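Local coordinates for protein polyketide biosynthesis 3-hydroxy-3-methylglutaryl-ACP synthase PksG (Bacillus subtilis, PDB 4YXT) that catalyses the aldol condensation of acetyl-AcpK with a carrier-bound beta-ketothioester intermediate of PksL during synthesis of the antibiotic bacillaene, at residues I78-S83 against A138-S143; Y246-T251 against F303-S308; Y194-M199 against L221-Q226; A238-T243 against T263-V268; E7-F12 against V173-G178. The protein carries 1 engineered substitution. One frame throughout, in Å; residues are numbered along the deposited sequence.

In the fold
Contacts 1 and 5 form one piece of the central sheet of this thiolase-like fold: strands 137-145 and 170-178 are neighbours, and contact 1 is nested within the loop that contact 5 closes. Helix 301-312 of contact 2 packs on that sheet, Phe303 CB lying 3.7 Å from Val173 CG1. Contacts 3 and 4 sit farther out, joined by the salt bridge between Glu225 OE1 and Lys267 NZ (2.8 Å); contact 4 reaches contact 2 through the hydroxyls of Tyr240 and Tyr249. Active-site positions by similarity fall in contacts 1 (Ala82, engineered from Glu) and 2 (His250); the side chains of Ala142 and Thr251 there lie about 9 and 10 Å from that of Cys114, the acyl-thioester residue by similarity.

Contact 1: residues I78-S83 against A138-S143; sequences ITCSAS and ALVIAS. Engineered in segment 78-83: Ala82 (natural residue Glu).
Strands 78-80 and 138-143 run parallel in the central sheet of the thiolase-like fold, their axes 4.7 Å apart at closest approach and inclined by 21°, with Ile78 beside Val140, Thr79 beside Ile141 and Cys80 beside Ala142. Four backbone hydrogen bonds join them: Ile78 N to Leu139 O, Ile141 N to Ile78 O, Cys80 N to Ile141 O (2.8 Å) and Ser143 N to Cys80 O. The carbonyl of Ile141 also receives the CA-H of Thr79.

Ile78, Cys80, Val140 and Ala142 share one face of the sheet, where helix 116-130 covers Cys80 and Val140. Here Cys80 reaches back along its neighbour: SG stands beside its own backbone N (chi1 -48°) and meets the CG1 branch of Val140 at 3.6 Å, while its CB lies 4.2 Å from Ala142 CB. Thr79 and Ile141 occupy the other face, toward helices 91-99 and 51-64. Thr79 brings CG2 to 3.7 Å from Ile141 O, and its OG1 is hydrogen-bonded to Ser92.

Farther along, the chain leads through Ser81 to Ala82, an engineered residue at the position of the glutamate identified by similarity as a proton donor/acceptor. Its surroundings are held by polar contacts: Asp144 OD1 takes the backbone N of Ala82 and the hydroxyl of Ser83, and Arg203 meets the Ala82 carbonyl. Ser81 OG closes an ST turn by accepting from Ser83 N at 2.6 Å; the same OG lies 2.8 Å from Ser143 O, and Asp144 OD1 is also within its reach.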
# COMPACT_ATOMS: atom_id res chain seq x y z
N ILE A 78 4.88 4.56 -6.62
CA ILE A 78 4.09 4.23 -5.43
C ILE A 78 3.18 5.39 -5.21
O ILE A 78 3.66 6.51 -5.05
CB ILE A 78 4.96 4.04 -4.16
CG1 ILE A 78 5.91 2.83 -4.30
CG2 ILE A 78 4.10 3.89 -2.89
CD1 ILE A 78 6.86 2.68 -3.11
N THR A 79 1.87 5.14 -5.16
CA THR A 79 0.93 6.16 -4.85
C THR A 79 0.47 5.94 -3.42
O THR A 79 0.14 4.83 -3.03
CB THR A 79 -0.21 6.26 -5.89
OG1 THR A 79 0.34 6.57 -7.17
CG2 THR A 79 -1.12 7.45 -5.60
N CYS A 80 0.55 6.99 -2.62
CA CYS A 80 0.18 6.94 -1.21
C CYS A 80 -1.11 7.72 -1.09
O CYS A 80 -1.17 8.93 -1.43
CB CYS A 80 1.23 7.57 -0.38
SG CYS A 80 2.93 7.01 -0.79
N SER A 81 -2.17 7.07 -0.64
CA SER A 81 -3.45 7.78 -0.53
C SER A 81 -4.37 7.15 0.48
O SER A 81 -4.18 5.99 0.86
CB SER A 81 -4.14 7.89 -1.91
OG SER A 81 -5.44 8.58 -1.78
N ALA A 82 -5.42 7.90 0.86
CA ALA A 82 -6.55 7.39 1.60
C ALA A 82 -7.80 7.73 0.80
O ALA A 82 -8.93 7.71 1.30
CB ALA A 82 -6.56 8.00 3.00
N SER A 83 -7.59 8.06 -0.47
CA SER A 83 -8.64 8.54 -1.34
C SER A 83 -8.72 7.60 -2.55
O SER A 83 -8.76 8.02 -3.70
CB SER A 83 -8.33 9.97 -1.77
OG SER A 83 -8.07 10.84 -0.67
N ALA A 138 12.86 6.01 -8.12
CA ALA A 138 11.49 5.77 -7.74
C ALA A 138 10.79 7.10 -7.73
O ALA A 138 11.37 8.15 -7.39
CB ALA A 138 11.44 5.14 -6.35
N LEU A 139 9.50 7.06 -8.03
CA LEU A 139 8.60 8.16 -7.89
C LEU A 139 7.52 7.79 -6.85
O LEU A 139 6.89 6.76 -6.94
CB LEU A 139 7.97 8.40 -9.24
CG LEU A 139 7.10 9.63 -9.38
CD1 LEU A 139 7.78 10.95 -9.01
CD2 LEU A 139 6.69 9.65 -10.81
N VAL A 140 7.40 8.63 -5.82
CA VAL A 140 6.42 8.45 -4.80
C VAL A 140 5.56 9.67 -4.92
O VAL A 140 6.07 10.80 -4.99
CB VAL A 140 7.03 8.41 -3.37
CG1 VAL A 140 5.96 8.22 -2.33
CG2 VAL A 140 8.05 7.31 -3.25
N ILE A 141 4.27 9.44 -4.93
CA ILE A 141 3.31 10.47 -5.08
C ILE A 141 2.26 10.28 -3.96
O ILE A 141 1.59 9.28 -3.91
CB ILE A 141 2.61 10.33 -6.43
CG1 ILE A 141 3.60 10.50 -7.57
CG2 ILE A 141 1.48 11.35 -6.53
CD1 ILE A 141 2.94 10.58 -8.94
N ALA A 142 2.17 11.24 -3.05
CA ALA A 142 1.10 11.27 -2.10
C ALA A 142 -0.02 12.21 -2.62
O ALA A 142 0.23 13.37 -2.84
CB ALA A 142 1.64 11.69 -0.76
N SER A 143 -1.25 11.69 -2.79
CA SER A 143 -2.43 12.39 -3.36
C SER A 143 -3.68 12.10 -2.51
O SER A 143 -4.11 10.95 -2.39
CB SER A 143 -2.64 11.87 -4.81
OG SER A 143 -3.47 12.72 -5.64

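Contact 2: residues Y246-T251 against F303-S308; sequences YLAYHT and FLALAS
Thr251 and Ala305 meet just past the end of strand 246-249, the strand that delivers His250, the proton donor/acceptor by similarity, to the active site of this HMG-CoA synthase relative. From CB the Thr251 side chain forks. CG2 points anti to the backbone N, while OG1 turns back beside that N (chi1 -49°) and there meets the methyl of Ala305, 3.7 Å from its CB. The same OG1 donates to Tyr249 O at 2.7 Å, approaching from above the carbonyl plane.

Ala305 CB also lies 3.5 Å from Tyr249 O, so the two oxygens this methyl touches are hydrogen-bonded to one another. This bond links the residues before and after His250, whose side chain touches Cys114, the acyl-thioester residue by similarity, and Ala301 earlier in the same helix. Ala248, the residue before Tyr249, rests its CB on Leu306, 4.2 Å from its CA and 4.3 Å from the CD1 branch.

With small residues on both sides, the strand and helix axes approach to 7.1 Å and run roughly antiparallel at 154°. Strand 246-249 is the outermost strand of the sheet within this chain, next to strand 319-327; the helix also touches strand 5-12, through Phe303, Leu304, Leu306 and Ala307, and helix 291-294 touches Ala305 and Thr251.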
# COMPACT_ATOMS: atom_id res chain seq x y z
N TYR A 246 16.08 22.70 11.02
CA TYR A 246 14.62 22.92 10.82
C TYR A 246 13.89 21.66 11.21
O TYR A 246 14.51 20.58 11.31
CB TYR A 246 14.32 23.22 9.38
CG TYR A 246 14.97 24.50 8.87
CD1 TYR A 246 14.37 25.74 9.10
CD2 TYR A 246 16.20 24.47 8.18
CE1 TYR A 246 14.93 26.91 8.65
CE2 TYR A 246 16.76 25.64 7.71
CZ TYR A 246 16.12 26.86 7.97
OH TYR A 246 16.62 28.03 7.53
N LEU A 247 12.57 21.78 11.38
CA LEU A 247 11.77 20.66 11.76
C LEU A 247 10.57 20.73 10.90
O LEU A 247 10.02 21.82 10.64
CB LEU A 247 11.38 20.71 13.26
CG LEU A 247 12.51 20.38 14.25
CD1 LEU A 247 12.12 20.81 15.67
CD2 LEU A 247 12.78 18.89 14.27
N ALA A 248 10.15 19.57 10.41
CA ALA A 248 8.94 19.55 9.63
C ALA A 248 8.06 18.56 10.25
O ALA A 248 8.51 17.51 10.70
CB ALA A 248 9.25 19.16 8.18
N TYR A 249 6.77 18.85 10.28
CA TYR A 249 5.88 17.91 10.92
C TYR A 249 4.66 17.65 10.00
O TYR A 249 4.32 18.51 9.15
CB TYR A 249 5.31 18.47 12.21
CG TYR A 249 6.23 18.89 13.25
CD1 TYR A 249 6.40 18.13 14.43
CD2 TYR A 249 6.92 20.08 13.13
CE1 TYR A 249 7.21 18.56 15.45
CE2 TYR A 249 7.76 20.53 14.15
CZ TYR A 249 7.90 19.77 15.31
OH TYR A 249 8.72 20.25 16.30
N HIS A 250 3.99 16.52 10.26
CA HIS A 250 2.67 16.31 9.71
C HIS A 250 1.78 17.44 10.21
O HIS A 250 1.63 17.62 11.44
CB HIS A 250 2.06 15.01 10.17
CG HIS A 250 0.65 14.87 9.73
ND1 HIS A 250 0.31 14.90 8.41
CD2 HIS A 250 -0.51 14.71 10.42
CE1 HIS A 250 -1.01 14.84 8.29
NE2 HIS A 250 -1.52 14.70 9.50
N THR A 251 1.23 18.20 9.26
CA THR A 251 0.53 19.46 9.53
C THR A 251 -0.96 19.35 9.13
O THR A 251 -1.35 19.67 7.99
CB THR A 251 1.21 20.63 8.77
OG1 THR A 251 2.63 20.60 9.01
CG2 THR A 251 0.69 21.97 9.23
N PHE A 303 5.12 15.96 3.56
CA PHE A 303 5.89 16.36 2.41
C PHE A 303 5.72 17.83 2.05
O PHE A 303 6.70 18.45 1.68
CB PHE A 303 5.58 15.48 1.19
CG PHE A 303 6.01 14.04 1.33
CD1 PHE A 303 7.13 13.67 2.10
CD2 PHE A 303 5.34 13.05 0.62
CE1 PHE A 303 7.51 12.34 2.20
CE2 PHE A 303 5.72 11.70 0.71
CZ PHE A 303 6.81 11.37 1.50
N LEU A 304 4.49 18.36 2.15
CA LEU A 304 4.17 19.73 1.89
C LEU A 304 4.87 20.68 2.83
O LEU A 304 5.27 21.78 2.40
CB LEU A 304 2.63 19.95 1.96
CG LEU A 304 2.05 21.29 1.52
CD1 LEU A 304 2.28 21.50 0.05
CD2 LEU A 304 0.56 21.41 1.85
N ALA A 305 5.00 20.29 4.11
CA ALA A 305 5.72 21.07 5.11
C ALA A 305 7.20 20.98 4.84
O ALA A 305 8.00 21.92 5.07
CB ALA A 305 5.41 20.54 6.54
N LEU A 306 7.62 19.85 4.33
CA LEU A 306 9.06 19.71 4.01
C LEU A 306 9.47 20.62 2.82
O LEU A 306 10.44 21.36 2.87
CB LEU A 306 9.34 18.28 3.64
CG LEU A 306 10.82 17.93 3.39
CD1 LEU A 306 11.48 18.16 4.69
CD2 LEU A 306 10.95 16.49 2.94
N ALA A 307 8.73 20.53 1.75
CA ALA A 307 8.85 21.44 0.59
C ALA A 307 8.81 22.91 1.02
O ALA A 307 9.61 23.74 0.55
CB ALA A 307 7.72 21.17 -0.38
N SER A 308 7.89 23.22 1.94
CA SER A 308 7.73 24.58 2.44
C SER A 308 8.99 25.00 3.12
O SER A 308 9.43 26.11 2.86
CB SER A 308 6.52 24.74 3.37
OG SER A 308 6.25 26.14 3.66

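Contact 3: residues Y194-M199 against L221-Q226; sequences YGYEVM and LDCCEQ
Tyr194 receives Gln226 over one face of its ring and Cys223 at its edge, and these three residues account for most of the surface buried between the end of strand 184-195 and helix 213-234. The CB of Gln226 stands 3.7 Å from the ring centroid and only 7° off the normal, a centred CH-pi contact. With CG beside its own backbone N (chi1 -67°), the stem runs on over the phenol end, CG 3.9 Å from Tyr194 CZ; the bend at chi2 then turns the amide, whose plane is 38° from that of the ring. Thus it is the aliphatic stem of the glutamine that covers the aromatic face.

Cys223 SG lies in the plane of the Tyr194 ring, 3.9 Å from CD2, as a sulfur-aromatic contact at the edge. The same sulfur meets a second tyrosine: Tyr196 CE1 is 3.8 Å away, in an oblique approach. Tyr196 CG is placed between the backbone N and the carbonyl carbon, which brings its ring to the helix, so that one sulfur has a sulfur-aromatic contact with each tyrosine. The Tyr196 OH passes near Asp222 CB at the more exposed margin.

The buried Cys223 also touches Phe324 and Tyr326 of strand 319-327, placing the helix against the sheet. Leu221 and Cys224 of this helix meet helix 254-267, while Arg103 of the second subunit packs on both tyrosines, so the tyrosine side of the contact is part of the dimer interface.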
# COMPACT_ATOMS: atom_id res chain seq x y z
N TYR A 194 6.98 4.04 15.12
CA TYR A 194 6.23 3.64 16.25
C TYR A 194 4.74 3.59 15.86
O TYR A 194 4.24 4.48 15.16
CB TYR A 194 6.52 4.64 17.40
CG TYR A 194 5.71 4.45 18.68
CD1 TYR A 194 6.09 3.51 19.64
CD2 TYR A 194 4.61 5.25 18.93
CE1 TYR A 194 5.35 3.35 20.80
CE2 TYR A 194 3.89 5.11 20.08
CZ TYR A 194 4.24 4.16 21.01
OH TYR A 194 3.42 4.07 22.13
N GLY A 195 4.07 2.52 16.22
CA GLY A 195 2.61 2.38 15.95
C GLY A 195 1.91 1.37 16.83
O GLY A 195 2.55 0.53 17.52
N TYR A 196 0.58 1.48 16.82
CA TYR A 196 -0.34 0.69 17.65
C TYR A 196 -1.74 1.03 17.17
O TYR A 196 -1.95 2.10 16.58
CB TYR A 196 -0.18 1.08 19.13
CG TYR A 196 -0.34 2.56 19.40
CD1 TYR A 196 0.74 3.44 19.26
CD2 TYR A 196 -1.54 3.08 19.86
CE1 TYR A 196 0.60 4.79 19.52
CE2 TYR A 196 -1.68 4.43 20.13
CZ TYR A 196 -0.63 5.29 19.94
OH TYR A 196 -0.77 6.65 20.25
N GLU A 197 -2.70 0.16 17.43
CA GLU A 197 -4.07 0.40 17.01
C GLU A 197 -4.79 1.38 17.90
O GLU A 197 -4.88 1.16 19.06
CB GLU A 197 -4.86 -0.88 16.93
CG GLU A 197 -6.10 -0.75 16.10
CD GLU A 197 -7.29 -0.26 16.90
OE1 GLU A 197 -7.37 -0.60 18.10
OE2 GLU A 197 -8.15 0.48 16.32
N VAL A 198 -5.28 2.46 17.34
CA VAL A 198 -6.14 3.42 18.06
C VAL A 198 -7.20 3.91 17.09
O VAL A 198 -6.94 4.04 15.91
CB VAL A 198 -5.38 4.68 18.51
CG1 VAL A 198 -4.74 4.45 19.83
CG2 VAL A 198 -4.35 5.14 17.49
N MET A 199 -8.39 4.17 17.59
CA MET A 199 -9.48 4.57 16.70
C MET A 199 -9.66 6.06 16.72
O MET A 199 -10.72 6.53 17.03
CB MET A 199 -10.79 3.93 17.16
CG MET A 199 -11.00 2.50 16.71
SD MET A 199 -11.04 2.15 14.93
CE MET A 199 -12.49 3.07 14.42
N LEU A 221 0.59 13.48 19.76
CA LEU A 221 1.62 13.97 20.69
C LEU A 221 2.39 12.84 21.35
O LEU A 221 3.64 12.87 21.45
CB LEU A 221 1.01 14.86 21.76
CG LEU A 221 0.46 16.19 21.28
CD1 LEU A 221 -0.43 16.82 22.38
CD2 LEU A 221 1.58 17.13 20.84
N ASP A 222 1.68 11.81 21.78
CA ASP A 222 2.40 10.62 22.25
C ASP A 222 3.40 10.05 21.21
O ASP A 222 4.56 9.73 21.57
CB ASP A 222 1.43 9.57 22.74
CG ASP A 222 0.61 10.05 23.97
OD1 ASP A 222 1.03 11.02 24.66
OD2 ASP A 222 -0.46 9.43 24.23
N CYS A 223 3.00 9.99 19.92
CA CYS A 223 3.89 9.49 18.89
C CYS A 223 5.03 10.47 18.59
O CYS A 223 6.15 10.04 18.33
CB CYS A 223 3.20 9.11 17.59
SG CYS A 223 1.94 7.78 17.59
N CYS A 224 4.74 11.77 18.61
CA CYS A 224 5.80 12.75 18.46
C CYS A 224 6.96 12.52 19.47
O CYS A 224 8.15 12.50 19.10
CB CYS A 224 5.23 14.15 18.56
SG CYS A 224 6.41 15.33 17.97
N GLU A 225 6.64 12.25 20.73
CA GLU A 225 7.69 11.96 21.72
C GLU A 225 8.31 10.57 21.55
O GLU A 225 9.54 10.41 21.68
CB GLU A 225 7.12 12.11 23.13
CG GLU A 225 7.90 11.40 24.23
CD GLU A 225 7.21 11.52 25.60
OE1 GLU A 225 6.34 12.41 25.76
OE2 GLU A 225 7.54 10.71 26.51
N GLN A 226 7.51 9.53 21.30
CA GLN A 226 8.10 8.18 21.20
C GLN A 226 8.96 8.04 19.99
O GLN A 226 10.03 7.43 20.04
CB GLN A 226 7.04 7.09 21.23
CG GLN A 226 6.33 7.00 22.57
CD GLN A 226 7.25 6.60 23.72
OE1 GLN A 226 7.05 7.02 24.86
NE2 GLN A 226 8.25 5.79 23.42

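Contact 4: residues A238-T243 against T263-V268; sequences ANYQDT and TMMRKV
The ring of Tyr240 has the CE methyl of Met264 over one face and the sulfur of Met265 at its edge, while Phe228 meets it in an edge-to-face arrangement. Met264 CE is 4.2 Å from the ring centroid and 26° off the normal, a CH-pi contact. The thioether curls back because the chain is bent at both chi2 and chi3, and its stem grips the phenol end: CB lies 3.6 Å from Tyr240 CE2 and CG 3.5 Å from the OH. The Met264 sulfur itself stands obliquely, 5.4 Å from the centroid.

Met265, on the next position of the helix, brings SD to 5.3 Å from the same centroid at the ring edge, a Met-aromatic contact; the position of its methyl beyond the sulfur is doubtful. Val268, the first residue to leave helix 254-267, adds its CG1 branch 4.2 Å from Tyr240 CB, and Gln241 CG approaches Met265 SD.

The loop that presents Tyr240 is shaped by Asn239. Its OD1 accepts from Asp242 N at 3.0 Å in an Asx motif, and takes a weak bond from Gln241 N, and Asn239 N donates to Thr243 OG1. Tyr240 CG lies anti to the backbone N (chi1 -162°), carrying the ring from this turn to the helix.

Contact between the loop and helix 254-267 therefore rests on dispersion, CH-pi and sulfur-aromatic contacts, while the one polar atom of the buried ring, its phenol oxygen set among methionine carbons, finds its hydrogen-bond partner in the hydroxyl of Tyr249.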
# COMPACT_ATOMS: atom_id res chain seq x y z
N ALA A 238 21.79 12.24 19.67
CA ALA A 238 20.76 13.01 18.97
C ALA A 238 20.14 14.00 19.92
O ALA A 238 19.68 13.64 20.99
CB ALA A 238 19.71 12.09 18.36
N ASN A 239 20.15 15.27 19.52
CA ASN A 239 19.68 16.36 20.37
C ASN A 239 18.62 17.15 19.63
O ASN A 239 18.87 17.65 18.53
CB ASN A 239 20.87 17.27 20.78
CG ASN A 239 20.48 18.29 21.82
OD1 ASN A 239 19.87 19.31 21.52
ND2 ASN A 239 20.79 18.00 23.06
N TYR A 240 17.43 17.21 20.20
CA TYR A 240 16.30 17.78 19.51
C TYR A 240 16.52 19.27 19.13
O TYR A 240 15.97 19.76 18.16
CB TYR A 240 15.08 17.65 20.38
CG TYR A 240 13.77 17.78 19.67
CD1 TYR A 240 13.28 16.75 18.85
CD2 TYR A 240 12.99 18.90 19.81
CE1 TYR A 240 12.03 16.85 18.21
CE2 TYR A 240 11.76 19.01 19.17
CZ TYR A 240 11.29 18.00 18.36
OH TYR A 240 10.03 18.17 17.74
N GLN A 241 17.33 19.98 19.91
CA GLN A 241 17.70 21.36 19.56
C GLN A 241 18.86 21.44 18.61
O GLN A 241 18.78 22.14 17.62
CB GLN A 241 18.05 22.19 20.81
CG GLN A 241 16.89 22.61 21.70
CD GLN A 241 17.30 23.70 22.67
OE1 GLN A 241 17.52 23.46 23.87
NE2 GLN A 241 17.46 24.92 22.14
N ASP A 242 19.95 20.74 18.91
CA ASP A 242 21.24 20.97 18.24
C ASP A 242 21.36 20.32 16.87
O ASP A 242 21.91 20.93 15.95
CB ASP A 242 22.42 20.48 19.11
CG ASP A 242 22.49 21.15 20.47
OD1 ASP A 242 21.95 22.27 20.67
OD2 ASP A 242 23.12 20.54 21.38
N THR A 243 20.83 19.10 16.72
CA THR A 243 21.04 18.26 15.52
C THR A 243 20.34 18.75 14.25
O THR A 243 20.81 18.51 13.11
CB THR A 243 20.54 16.82 15.82
OG1 THR A 243 21.09 16.40 17.07
CG2 THR A 243 20.95 15.84 14.74
N THR A 263 5.31 21.37 23.28
CA THR A 263 5.32 20.18 24.08
C THR A 263 6.68 19.55 23.99
O THR A 263 7.32 19.35 25.01
CB THR A 263 4.25 19.22 23.60
OG1 THR A 263 2.97 19.88 23.61
CG2 THR A 263 4.17 18.00 24.48
N MET A 264 7.17 19.30 22.78
CA MET A 264 8.49 18.64 22.64
C MET A 264 9.62 19.41 23.29
O MET A 264 10.49 18.82 23.96
CB MET A 264 8.85 18.41 21.16
CG MET A 264 8.00 17.36 20.48
SD MET A 264 8.14 15.75 21.29
CE MET A 264 9.80 15.20 20.89
N MET A 265 9.65 20.72 23.04
CA MET A 265 10.74 21.57 23.56
C MET A 265 10.77 21.59 25.09
O MET A 265 11.85 21.62 25.66
CB MET A 265 10.60 23.02 23.06
CG MET A 265 10.94 23.22 21.61
SD MET A 265 12.65 22.75 21.18
CE MET A 265 12.14 21.98 19.66
N ARG A 266 9.61 21.59 25.73
CA ARG A 266 9.54 21.50 27.21
C ARG A 266 10.00 20.11 27.75
O ARG A 266 10.57 20.03 28.85
CB ARG A 266 8.14 21.89 27.71
CG ARG A 266 7.84 23.39 27.60
CD ARG A 266 6.33 23.69 27.44
NE ARG A 266 5.62 23.82 28.72
CZ ARG A 266 4.94 22.85 29.34
NH1 ARG A 266 4.83 21.63 28.81
NH2 ARG A 266 4.37 23.10 30.51
N LYS A 267 9.73 19.04 26.98
CA LYS A 267 10.17 17.65 27.27
C LYS A 267 11.65 17.41 27.04
O LYS A 267 12.26 16.65 27.73
CB LYS A 267 9.39 16.63 26.42
CG LYS A 267 7.94 16.56 26.83
CD LYS A 267 7.13 15.51 26.07
CE LYS A 267 5.96 15.04 26.93
NZ LYS A 267 6.44 14.08 27.98
N VAL A 268 12.23 18.06 26.04
CA VAL A 268 13.67 18.08 25.94
C VAL A 268 14.08 19.54 26.10
O VAL A 268 14.21 20.25 25.13
CB VAL A 268 14.13 17.52 24.59
CG1 VAL A 268 15.63 17.37 24.58
CG2 VAL A 268 13.42 16.20 24.30

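Contact 5: residues E7-F12 against V173-G178; sequences EAMNVF and VAVLVG
A classic beta bulge opens the antiparallel pairing of strands 5-12 and 170-178: Glu7 and Ala8 both face Leu176. Glu7 N donates to Leu176 O, while Leu176 N returns a bond to Ala8 O, each at 3.0 Å. Beyond the bulge the pairing is regular. Asn10 and Ala174 exchange two hydrogen bonds; Met9-Val175, between the Ala8 and Asn10 pairs, and Val11-Val173, after the Asn10 pair, are non-hydrogen-bonded.

Met9 carries much of the packing on the face it shares with Val11, Val173 and Val175. Its CG lies between backbone N and carbonyl carbon (chi1 81°), and a bend at chi3 swings the CE methyl back over the neighbouring strand, 3.6 Å from Val173 CG1 and 3.8 Å from Val175 CG2. Val11 CG2 meets Val173 CG2 at 4.1 Å. In this thiolase-like fold the face is covered by helix 301-312, through Phe303, Leu304 and Ala307.

Ala8, Asn10, Ala174 and Leu176 lie on the other face, where helix 51-64 packs and Ala58 O accepts from Asn10 ND2. At the bulge, the extended Glu7 side chain crosses Leu176 at a slant and reaches Gly178: OE1 passes 3.8 Å from Leu176 CD2, and OE2 comes within 3.3 Å of Gly178 CA, an approach allowed by the absence of a side chain there. The carboxylate is held by a salt bridge from Lys137 NZ to OE1 and a hydrogen bond from Asn180 N to OE2.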
# COMPACT_ATOMS: atom_id res chain seq x y z
N GLU A 7 15.69 13.73 -5.07
CA GLU A 7 16.29 14.50 -6.16
C GLU A 7 15.41 15.66 -6.56
O GLU A 7 15.87 16.72 -6.94
CB GLU A 7 16.56 13.58 -7.37
CG GLU A 7 17.48 12.44 -6.98
CD GLU A 7 17.92 11.60 -8.16
OE1 GLU A 7 17.24 11.61 -9.21
OE2 GLU A 7 18.94 10.91 -8.04
N ALA A 8 14.10 15.51 -6.43
CA ALA A 8 13.25 16.57 -6.86
C ALA A 8 11.88 16.33 -6.21
O ALA A 8 11.55 15.20 -5.96
CB ALA A 8 13.17 16.58 -8.38
N MET A 9 11.14 17.39 -5.90
CA MET A 9 9.76 17.23 -5.39
C MET A 9 8.90 18.44 -5.73
O MET A 9 9.39 19.54 -5.78
CB MET A 9 9.74 16.93 -3.87
CG MET A 9 9.88 18.12 -2.95
SD MET A 9 10.08 17.63 -1.20
CE MET A 9 8.47 16.98 -0.84
N ASN A 10 7.62 18.19 -5.98
CA ASN A 10 6.70 19.20 -6.45
C ASN A 10 5.31 19.05 -5.89
O ASN A 10 4.83 17.96 -5.67
CB ASN A 10 6.61 19.21 -7.97
CG ASN A 10 5.80 20.41 -8.47
OD1 ASN A 10 5.95 21.50 -7.94
ND2 ASN A 10 4.92 20.20 -9.36
N VAL A 11 4.64 20.17 -5.70
CA VAL A 11 3.38 20.22 -4.98
C VAL A 11 2.40 20.63 -6.00
O VAL A 11 2.75 21.48 -6.78
CB VAL A 11 3.42 21.34 -3.89
CG1 VAL A 11 2.05 21.60 -3.27
CG2 VAL A 11 4.41 20.99 -2.82
N PHE A 12 1.22 19.99 -6.01
CA PHE A 12 -0.02 20.49 -6.63
C PHE A 12 -1.08 20.68 -5.55
O PHE A 12 -1.62 19.69 -5.00
CB PHE A 12 -0.61 19.52 -7.64
CG PHE A 12 -1.74 20.12 -8.45
CD1 PHE A 12 -1.46 21.05 -9.44
CD2 PHE A 12 -3.06 19.78 -8.22
CE1 PHE A 12 -2.47 21.63 -10.20
CE2 PHE A 12 -4.07 20.36 -8.98
CZ PHE A 12 -3.77 21.29 -9.97
N VAL A 173 1.67 15.75 -3.48
CA VAL A 173 3.09 16.02 -3.57
C VAL A 173 3.79 14.81 -4.22
O VAL A 173 3.58 13.65 -3.80
CB VAL A 173 3.75 16.26 -2.19
CG1 VAL A 173 5.24 16.63 -2.35
CG2 VAL A 173 3.09 17.37 -1.40
N ALA A 174 4.64 15.07 -5.20
CA ALA A 174 5.29 14.02 -5.92
C ALA A 174 6.74 14.16 -5.58
O ALA A 174 7.27 15.27 -5.57
CB ALA A 174 5.05 14.19 -7.42
N VAL A 175 7.38 13.05 -5.28
CA VAL A 175 8.74 13.03 -4.81
C VAL A 175 9.50 11.99 -5.66
O VAL A 175 9.15 10.81 -5.64
CB VAL A 175 8.80 12.58 -3.33
CG1 VAL A 175 10.23 12.42 -2.85
CG2 VAL A 175 8.07 13.52 -2.35
N LEU A 176 10.56 12.44 -6.36
CA LEU A 176 11.48 11.61 -7.09
C LEU A 176 12.66 11.23 -6.25
O LEU A 176 13.34 12.07 -5.74
CB LEU A 176 12.03 12.40 -8.29
CG LEU A 176 12.88 11.60 -9.29
CD1 LEU A 176 12.06 10.65 -10.16
CD2 LEU A 176 13.66 12.59 -10.16
N VAL A 177 12.91 9.93 -6.12
CA VAL A 177 13.84 9.39 -5.18
C VAL A 177 14.91 8.68 -6.01
O VAL A 177 14.61 7.94 -6.99
CB VAL A 177 13.14 8.42 -4.19
CG1 VAL A 177 14.11 7.82 -3.21
CG2 VAL A 177 12.00 9.12 -3.44
N GLY A 178 16.16 8.92 -5.63
CA GLY A 178 17.27 8.49 -6.46
C GLY A 178 18.62 8.49 -5.77
O GLY A 178 18.72 8.73 -4.56